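Local coordinates for protein enoyl-CoA hydratase, EchA3 (Mycobacterium marinum M, PDB 3R6H) that probably acts as a lyase of the enoyl-CoA hydratase/isomerase family, with a part in lipid metabolism, at residues Val7-Asp12 with Ile40-Arg45; Asp13-Ile18 with Arg189-Ala194; Gly110-Cys115 with Tyr141-Val146. One frame throughout, in Å; residues are numbered along the deposited sequence.

Overall arrangement
From the N terminus, strand 7-12 turns back into strand 15-20, forming the edge hairpin of the six-stranded sheet. Contact 1 closes the first loop when helix 30-46 returns to the outer strand through residues 40-45. Contact 2 opens at Asp13, before that loop has closed, and ends only at helix 186-198, so the two cross along the chain. They also touch in space, with centres about 11 Å apart: Val7 and Ile40 both pack on Ile18. Their helices lie on opposite faces of the hairpin. Contact 3 opens after contact 1 has closed and falls within the long span of contact 2, joining helices 109-114 and 141-150 nearer the centre of the folded subunit.

Contact 1 of 3, residues Val7-Asp12 with Ile40-Arg45; sequences VTYTHD and IDAADR
Tyr9 lays one face of its ring over the methyl of Ala42. CB of Ala42 sits 4.0 Å from the ring centroid and 22° off the normal, a CH-pi contact displaced toward the rim, with CD2 and CE2 of Tyr9 as its nearest ring atoms. With CG anti to the backbone N (chi1 169°), the ring reaches along the helix from Ala42 to Ala43. Tyr9 CE1 then meets the methyl CB of Ala43 at 3.9 Å, while the hydroxyl oxygen OH of Tyr9 passes 3.5 Å from CA of Ala43. The helix backbone comes close to the phenol end at Ala43, an approach consistent with two residues that carry only a methyl. Tyr9 OH is hydrogen-bonded to Asp46 OD2, just beyond the segment, which anchors the phenol end; Ala42 covers the ring face. On the helix side turned from the strand, Asp41 and Asp44 both form salt bridges with Arg90. Val7 continues the strand-helix packing on Met32, Ala35 and Ala39. This is helix-on-sheet packing at the N-terminal edge hairpin of a crotonase-like fold, with an aromatic from the outermost strand bedded on small helix residues.

Contact 2 of 3, residues Asp13-Ile18 with Arg189-Ala194; sequences DAIGVI and RAEEAA
Ile15 and Glu191 meet with their side chains at about a right angle, the isoleucine reaching from the sheet toward the helix and the glutamate running across its end. Ile15 divides the work between its branches. Its CG1 arm lies between the backbone N and the carbonyl carbon (chi1 74°) and carries CD1 to the helix backbone, 3.7 Å from the carbonyl O of Glu191 and 3.9 Å from CB of the same residue. The shorter branch, CG2, turns to the next helical turn and touches the methyl CB of Ala194 at 3.9 Å. Ile15 thus sits against residues three apart on one helix face. Glu191 does not start out pointed at the strand; its chain, extended beyond CG, brings the carboxylate round to Val17, again crossing it nearly perpendicularly. There OE2 of Glu191 rests against both methyls of Val17, 3.7 Å from CG1 and from CG2, while CG of Glu191 passes 4.1 Å from Val17 CG2. Strand 15-18 and helix 189-194 run roughly antiparallel, 151° between their directions. Ala194 also packs on Ala50 and Val52 of the neighbouring strand, and Ala190 on Val99 and Ala101 of the one beyond, so the helix spans several strands. Away from the strand, Arg189 and Glu192 form a salt bridge, NH1 to OE1, and Arg189 also pairs with Glu179 and Glu196. The charged pairing of this helix therefore lies apart from the interface with Ile15 and Val17. That interface depends on methyl and methylene packing, so the fit of strand on helix rests on shape and apolar contact, and Glu191 OE2 gains no polar partner from residues 13-18.

Contact 3 of 3, residues Gly110-Cys115 with Tyr141-Val146; sequences GAFLLC and YAAMEV
Phe112 starts its approach to helix 141-150 at CB, which lies 4.2 Å from CG1 of Val146. The next atoms belong to the ring, turned so that one face covers the methyl of Ala143: Phe112 CD2 comes within 3.6 Å of Ala143 CB, and CE2 within 3.4 Å of it. CG, CD1 and CE1 lie farther off, the methyl being displaced toward the CD2-CE2 side. At the tip, CZ of Phe112 is still 3.6 Å from that same carbon. Ala143 CB stands 3.6 Å from the ring centroid and 17° off the normal, a CH-pi contact. Phe85 of helix 75-92 also packs on both Phe112 and Ala143, and a bound potassium ion lies about 4 Å from the nearest side-chain atom of Phe112. In crotonase relatives the equivalent of helix 109-114 begins beside the oxyanion hole, as this one probably does; the contact joins the body of this short helix to helix 141-150. Val146 holds the other end: with CG1 anti to the backbone N (chi1 168°), this methyl sits 3.5 Å from the carbonyl O of Phe112 and 3.6 Å from CB of Cys115. Tyr141 makes a cation-pi contact with Arg211 of a neighbouring subunit.

Contact 1 of 3, residues Val7-Asp12 with Ile40-Arg45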
loop_
_atom_site.group_PDB
_atom_site.type_symbol
_atom_site.label_atom_id
_atom_site.label_comp_id
_atom_site.label_asym_id
_atom_site.label_seq_id
_atom_site.Cartn_x
_atom_site.Cartn_y
_atom_site.Cartn_z
ATOM N N VAL A 7 19.543 12.424 -26.362
ATOM C CA VAL A 7 18.420 11.484 -26.489
ATOM C C VAL A 7 18.403 10.924 -27.915
ATOM O O VAL A 7 18.654 11.686 -28.878
ATOM C CB VAL A 7 17.079 12.167 -26.121
ATOM C CG1 VAL A 7 15.869 11.242 -26.371
ATOM C CG2 VAL A 7 17.115 12.598 -24.667
ATOM N N THR A 8 18.219 9.605 -28.044
ATOM C CA THR A 8 18.021 8.938 -29.334
ATOM C C THR A 8 16.651 8.311 -29.342
ATOM O O THR A 8 16.275 7.610 -28.391
ATOM C CB THR A 8 19.080 7.863 -29.609
ATOM O OG1 THR A 8 20.380 8.463 -29.575
ATOM C CG2 THR A 8 18.868 7.215 -30.995
ATOM N N TYR A 9 15.884 8.608 -30.384
ATOM C CA TYR A 9 14.566 8.044 -30.586
ATOM C C TYR A 9 14.569 7.088 -31.773
ATOM O O TYR A 9 15.071 7.423 -32.858
ATOM C CB TYR A 9 13.526 9.139 -30.840
ATOM C CG TYR A 9 12.190 8.590 -31.319
ATOM C CD1 TYR A 9 11.314 7.956 -30.442
ATOM C CD2 TYR A 9 11.788 8.711 -32.636
ATOM C CE1 TYR A 9 10.086 7.449 -30.875
ATOM C CE2 TYR A 9 10.572 8.204 -33.072
ATOM C CZ TYR A 9 9.719 7.577 -32.190
ATOM O OH TYR A 9 8.508 7.079 -32.633
ATOM N N THR A 10 14.023 5.896 -31.560
ATOM C CA THR A 10 13.819 4.928 -32.635
ATOM C C THR A 10 12.386 4.375 -32.604
ATOM O O THR A 10 11.771 4.241 -31.548
ATOM C CB THR A 10 14.879 3.793 -32.616
ATOM O OG1 THR A 10 14.964 3.175 -31.326
ATOM C CG2 THR A 10 16.259 4.341 -32.964
ATOM N N HIS A 11 11.856 4.114 -33.791
ATOM C CA HIS A 11 10.476 3.711 -34.010
ATOM C C HIS A 11 10.596 2.309 -34.583
ATOM O O HIS A 11 11.153 2.117 -35.671
ATOM C CB HIS A 11 9.812 4.687 -35.016
ATOM C CG HIS A 11 8.396 4.341 -35.375
ATOM N ND1 HIS A 11 7.819 4.713 -36.571
ATOM C CD2 HIS A 11 7.442 3.655 -34.694
ATOM C CE1 HIS A 11 6.569 4.278 -36.607
ATOM N NE2 HIS A 11 6.317 3.629 -35.481
ATOM N N ASP A 12 10.095 1.331 -33.851
ATOM C CA ASP A 12 10.357 -0.069 -34.143
ATOM C C ASP A 12 9.039 -0.805 -34.177
ATOM O O ASP A 12 8.550 -1.315 -33.130
ATOM C CB ASP A 12 11.294 -0.666 -33.084
ATOM N N ILE A 40 9.525 12.405 -27.190
ATOM C CA ILE A 40 8.133 11.989 -26.954
ATOM C C ILE A 40 7.187 12.609 -28.000
ATOM O O ILE A 40 6.259 11.957 -28.445
ATOM C CB ILE A 40 7.661 12.308 -25.508
ATOM C CG1 ILE A 40 8.573 11.635 -24.486
ATOM C CG2 ILE A 40 6.236 11.834 -25.265
ATOM C CD1 ILE A 40 8.364 12.128 -23.081
ATOM N N ASP A 41 7.438 13.868 -28.380
ATOM C CA ASP A 41 6.731 14.479 -29.509
ATOM C C ASP A 41 6.833 13.574 -30.758
ATOM O O ASP A 41 5.864 13.399 -31.495
ATOM C CB ASP A 41 7.314 15.863 -29.838
ATOM C CG ASP A 41 7.033 16.922 -28.797
ATOM O OD1 ASP A 41 6.235 16.701 -27.861
ATOM O OD2 ASP A 41 7.656 18.019 -28.928
ATOM N N ALA A 42 8.018 13.026 -31.005
ATOM C CA ALA A 42 8.237 12.143 -32.154
ATOM C C ALA A 42 7.435 10.843 -32.022
ATOM O O ALA A 42 6.818 10.386 -32.971
ATOM C CB ALA A 42 9.718 11.870 -32.347
ATOM N N ALA A 43 7.394 10.271 -30.821
ATOM C CA ALA A 43 6.574 9.099 -30.582
ATOM C C ALA A 43 5.091 9.409 -30.813
ATOM O O ALA A 43 4.355 8.582 -31.363
ATOM C CB ALA A 43 6.813 8.557 -29.123
ATOM N N ASP A 44 4.659 10.591 -30.375
ATOM C CA ASP A 44 3.275 11.026 -30.546
ATOM C C ASP A 44 2.956 11.110 -32.053
ATOM O O ASP A 44 1.935 10.603 -32.511
ATOM C CB ASP A 44 3.037 12.397 -29.901
ATOM C CG ASP A 44 3.039 12.370 -28.378
ATOM O OD1 ASP A 44 3.034 11.274 -27.781
ATOM O OD2 ASP A 44 3.038 13.476 -27.793
ATOM N N ARG A 45 3.869 11.724 -32.796
ATOM C CA ARG A 45 3.744 11.832 -34.254
ATOM C C ARG A 45 3.607 10.482 -34.941
ATOM O O ARG A 45 2.786 10.331 -35.852
ATOM C CB ARG A 45 4.946 12.568 -34.829
ATOM C CG ARG A 45 4.933 14.053 -34.563
ATOM C CD ARG A 45 5.804 14.804 -35.557
ATOM N NE ARG A 45 7.235 14.540 -35.368
ATOM C CZ ARG A 45 8.017 15.159 -34.478
ATOM N NH1 ARG A 45 7.531 16.092 -33.673
ATOM N NH2 ARG A 45 9.301 14.844 -34.402
#

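Contact 2 of 3, residues Asp13-Ile18 with Arg189-Ala194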
loop_
_atom_site.group_PDB
_atom_site.type_symbol
_atom_site.label_atom_id
_atom_site.label_comp_id
_atom_site.label_asym_id
_atom_site.label_seq_id
_atom_site.Cartn_x
_atom_site.Cartn_y
_atom_site.Cartn_z
ATOM N N ASP A 13 8.441 -0.826 -35.372
ATOM C CA ASP A 13 7.163 -1.477 -35.590
ATOM C C ASP A 13 6.092 -0.895 -34.625
ATOM O O ASP A 13 5.685 0.262 -34.759
ATOM C CB ASP A 13 7.315 -3.006 -35.427
ATOM C CG ASP A 13 8.278 -3.634 -36.446
ATOM O OD1 ASP A 13 8.313 -3.183 -37.608
ATOM O OD2 ASP A 13 8.995 -4.599 -36.077
ATOM N N ALA A 14 5.678 -1.686 -33.646
ATOM C CA ALA A 14 4.639 -1.319 -32.681
ATOM C C ALA A 14 5.092 -0.392 -31.540
ATOM O O ALA A 14 4.255 0.059 -30.766
ATOM C CB ALA A 14 4.062 -2.578 -32.077
ATOM N N ILE A 15 6.385 -0.111 -31.405
ATOM C CA ILE A 15 6.855 0.684 -30.237
ATOM C C ILE A 15 7.804 1.833 -30.612
ATOM O O ILE A 15 8.403 1.853 -31.705
ATOM C CB ILE A 15 7.493 -0.246 -29.169
ATOM C CG1 ILE A 15 8.874 -0.753 -29.599
ATOM C CG2 ILE A 15 6.580 -1.417 -28.855
ATOM C CD1 ILE A 15 9.572 -1.593 -28.485
ATOM N N GLY A 16 7.923 2.801 -29.709
ATOM C CA GLY A 16 8.939 3.833 -29.773
ATOM C C GLY A 16 9.941 3.539 -28.675
ATOM O O GLY A 16 9.556 3.047 -27.612
ATOM N N VAL A 17 11.222 3.801 -28.931
ATOM C CA VAL A 17 12.260 3.606 -27.923
ATOM C C VAL A 17 13.037 4.897 -27.783
ATOM O O VAL A 17 13.574 5.417 -28.779
ATOM C CB VAL A 17 13.233 2.460 -28.296
ATOM C CG1 VAL A 17 14.374 2.321 -27.261
ATOM C CG2 VAL A 17 12.492 1.175 -28.458
ATOM N N ILE A 18 13.095 5.418 -26.556
ATOM C CA ILE A 18 13.799 6.658 -26.249
ATOM C C ILE A 18 14.969 6.315 -25.322
ATOM O O ILE A 18 14.765 5.814 -24.210
ATOM C CB ILE A 18 12.867 7.690 -25.598
ATOM C CG1 ILE A 18 11.807 8.121 -26.609
ATOM C CG2 ILE A 18 13.664 8.871 -24.961
ATOM C CD1 ILE A 18 10.784 9.054 -26.020
ATOM N N ARG A 189 14.244 -6.756 -22.647
ATOM C CA ARG A 189 13.027 -7.177 -21.953
ATOM C C ARG A 189 12.003 -6.016 -21.897
ATOM O O ARG A 189 10.807 -6.238 -22.108
ATOM C CB ARG A 189 13.310 -7.737 -20.567
ATOM C CG ARG A 189 12.073 -8.030 -19.759
ATOM C CD ARG A 189 11.213 -9.159 -20.303
ATOM N NE ARG A 189 9.967 -9.084 -19.571
ATOM C CZ ARG A 189 8.739 -9.131 -20.061
ATOM N NH1 ARG A 189 8.493 -9.445 -21.334
ATOM N NH2 ARG A 189 7.723 -8.969 -19.207
ATOM N N ALA A 190 12.474 -4.781 -21.675
ATOM C CA ALA A 190 11.574 -3.621 -21.691
ATOM C C ALA A 190 10.885 -3.470 -23.052
ATOM O O ALA A 190 9.664 -3.215 -23.130
ATOM C CB ALA A 190 12.345 -2.338 -21.306
ATOM N N GLU A 191 11.650 -3.672 -24.123
ATOM C CA GLU A 191 11.096 -3.605 -25.487
ATOM C C GLU A 191 10.098 -4.744 -25.741
ATOM O O GLU A 191 9.025 -4.507 -26.308
ATOM C CB GLU A 191 12.242 -3.601 -26.530
ATOM C CG GLU A 191 13.056 -2.348 -26.476
ATOM C CD GLU A 191 14.381 -2.393 -27.249
ATOM O OE1 GLU A 191 14.839 -3.494 -27.582
ATOM O OE2 GLU A 191 14.982 -1.328 -27.440
ATOM N N GLU A 192 10.408 -5.965 -25.274
ATOM C CA GLU A 192 9.488 -7.084 -25.372
ATOM C C GLU A 192 8.192 -6.787 -24.634
ATOM O O GLU A 192 7.091 -7.039 -25.135
ATOM C CB GLU A 192 10.121 -8.361 -24.805
ATOM C CG GLU A 192 9.320 -9.653 -25.069
ATOM C CD GLU A 192 9.897 -10.897 -24.357
ATOM O OE1 GLU A 192 10.176 -10.884 -23.111
ATOM O OE2 GLU A 192 10.055 -11.929 -25.057
ATOM N N ALA A 193 8.318 -6.271 -23.413
ATOM C CA ALA A 193 7.120 -5.981 -22.617
ATOM C C ALA A 193 6.251 -4.923 -23.281
ATOM O O ALA A 193 5.028 -5.024 -23.249
ATOM C CB ALA A 193 7.508 -5.537 -21.182
ATOM N N ALA A 194 6.886 -3.901 -23.822
ATOM C CA ALA A 194 6.203 -2.819 -24.515
ATOM C C ALA A 194 5.443 -3.369 -25.713
ATOM O O ALA A 194 4.288 -3.021 -25.927
ATOM C CB ALA A 194 7.219 -1.735 -24.981
#

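Contact 3 of 3, residues Gly110-Cys115 with Tyr141-Val146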
loop_
_atom_site.group_PDB
_atom_site.type_symbol
_atom_site.label_atom_id
_atom_site.label_comp_id
_atom_site.label_asym_id
_atom_site.label_seq_id
_atom_site.Cartn_x
_atom_site.Cartn_y
_atom_site.Cartn_z
ATOM N N GLY A 110 15.734 10.979 -11.093
ATOM C CA GLY A 110 15.827 9.758 -11.875
ATOM C C GLY A 110 14.869 8.693 -11.341
ATOM O O GLY A 110 14.257 7.948 -12.107
ATOM N N ALA A 111 14.767 8.618 -10.019
ATOM C CA ALA A 111 13.797 7.718 -9.376
ATOM C C ALA A 111 12.350 8.159 -9.636
ATOM O O ALA A 111 11.452 7.332 -9.821
ATOM C CB ALA A 111 14.095 7.623 -7.836
ATOM N N PHE A 112 12.089 9.456 -9.609
ATOM C CA PHE A 112 10.730 9.927 -9.883
ATOM C C PHE A 112 10.344 9.652 -11.329
ATOM O O PHE A 112 9.210 9.243 -11.583
ATOM C CB PHE A 112 10.538 11.399 -9.507
ATOM C CG PHE A 112 11.091 11.760 -8.167
ATOM C CD1 PHE A 112 10.981 10.898 -7.067
ATOM C CD2 PHE A 112 11.730 12.979 -7.990
ATOM C CE1 PHE A 112 11.543 11.224 -5.840
ATOM C CE2 PHE A 112 12.288 13.309 -6.771
ATOM C CZ PHE A 112 12.204 12.456 -5.684
ATOM N N LEU A 113 11.293 9.838 -12.258
ATOM C CA LEU A 113 11.091 9.486 -13.661
ATOM C C LEU A 113 10.808 7.971 -13.810
ATOM O O LEU A 113 9.875 7.585 -14.534
ATOM C CB LEU A 113 12.302 9.936 -14.516
ATOM C CG LEU A 113 12.184 9.700 -16.017
ATOM C CD1 LEU A 113 11.016 10.505 -16.521
ATOM C CD2 LEU A 113 13.484 10.113 -16.762
ATOM N N LEU A 114 11.603 7.141 -13.125
ATOM C CA LEU A 114 11.429 5.685 -13.125
ATOM C C LEU A 114 9.984 5.334 -12.700
ATOM O O LEU A 114 9.329 4.500 -13.317
ATOM C CB LEU A 114 12.454 5.032 -12.170
ATOM C CG LEU A 114 12.229 3.573 -11.815
ATOM C CD1 LEU A 114 12.382 2.717 -13.090
ATOM C CD2 LEU A 114 13.221 3.191 -10.684
ATOM N N CYS A 115 9.488 6.018 -11.662
ATOM C CA CYS A 115 8.130 5.807 -11.141
ATOM C C CYS A 115 7.006 6.413 -12.012
ATOM O O CYS A 115 5.813 6.323 -11.653
ATOM C CB CYS A 115 8.035 6.400 -9.753
ATOM S SG CYS A 115 8.890 5.428 -8.493
ATOM N N TYR A 141 6.627 18.582 -3.378
ATOM C CA TYR A 141 5.309 17.987 -3.267
ATOM C C TYR A 141 4.978 17.108 -4.469
ATOM O O TYR A 141 4.433 16.003 -4.288
ATOM C CB TYR A 141 4.218 19.062 -3.105
ATOM C CG TYR A 141 4.160 19.633 -1.697
ATOM C CD1 TYR A 141 3.581 18.916 -0.667
ATOM C CD2 TYR A 141 4.676 20.890 -1.412
ATOM C CE1 TYR A 141 3.509 19.423 0.623
ATOM C CE2 TYR A 141 4.616 21.410 -0.099
ATOM C CZ TYR A 141 4.024 20.663 0.901
ATOM O OH TYR A 141 3.942 21.155 2.196
ATOM N N ALA A 142 5.294 17.553 -5.690
ATOM C CA ALA A 142 4.981 16.731 -6.868
ATOM C C ALA A 142 5.697 15.380 -6.849
ATOM O O ALA A 142 5.109 14.359 -7.225
ATOM C CB ALA A 142 5.272 17.447 -8.173
ATOM N N ALA A 143 6.944 15.391 -6.388
ATOM C CA ALA A 143 7.739 14.154 -6.243
ATOM C C ALA A 143 7.158 13.255 -5.174
ATOM O O ALA A 143 7.108 12.021 -5.336
ATOM C CB ALA A 143 9.213 14.499 -5.912
ATOM N N MET A 144 6.698 13.835 -4.067
ATOM C CA MET A 144 6.074 12.999 -3.042
ATOM C C MET A 144 4.861 12.259 -3.591
ATOM O O MET A 144 4.606 11.096 -3.256
ATOM C CB MET A 144 5.696 13.799 -1.788
ATOM C CG MET A 144 6.921 14.404 -1.013
ATOM S SD MET A 144 7.953 13.115 -0.264
ATOM C CE MET A 144 6.885 12.671 1.123
ATOM N N GLU A 145 4.096 12.935 -4.429
ATOM C CA GLU A 145 2.888 12.310 -4.986
ATOM C C GLU A 145 3.251 11.166 -5.947
ATOM O O GLU A 145 2.568 10.135 -5.994
ATOM C CB GLU A 145 2.028 13.359 -5.682
ATOM C CG GLU A 145 1.424 14.404 -4.731
ATOM C CD GLU A 145 0.300 13.918 -3.886
ATOM O OE1 GLU A 145 -0.298 12.843 -4.158
ATOM O OE2 GLU A 145 -0.012 14.622 -2.880
ATOM N N VAL A 146 4.311 11.348 -6.711
ATOM C CA VAL A 146 4.822 10.304 -7.598
ATOM C C VAL A 146 5.254 9.074 -6.783
ATOM O O VAL A 146 4.849 7.945 -7.104
ATOM C CB VAL A 146 5.995 10.809 -8.457
ATOM C CG1 VAL A 146 6.696 9.666 -9.155
ATOM C CG2 VAL A 146 5.519 11.867 -9.522
#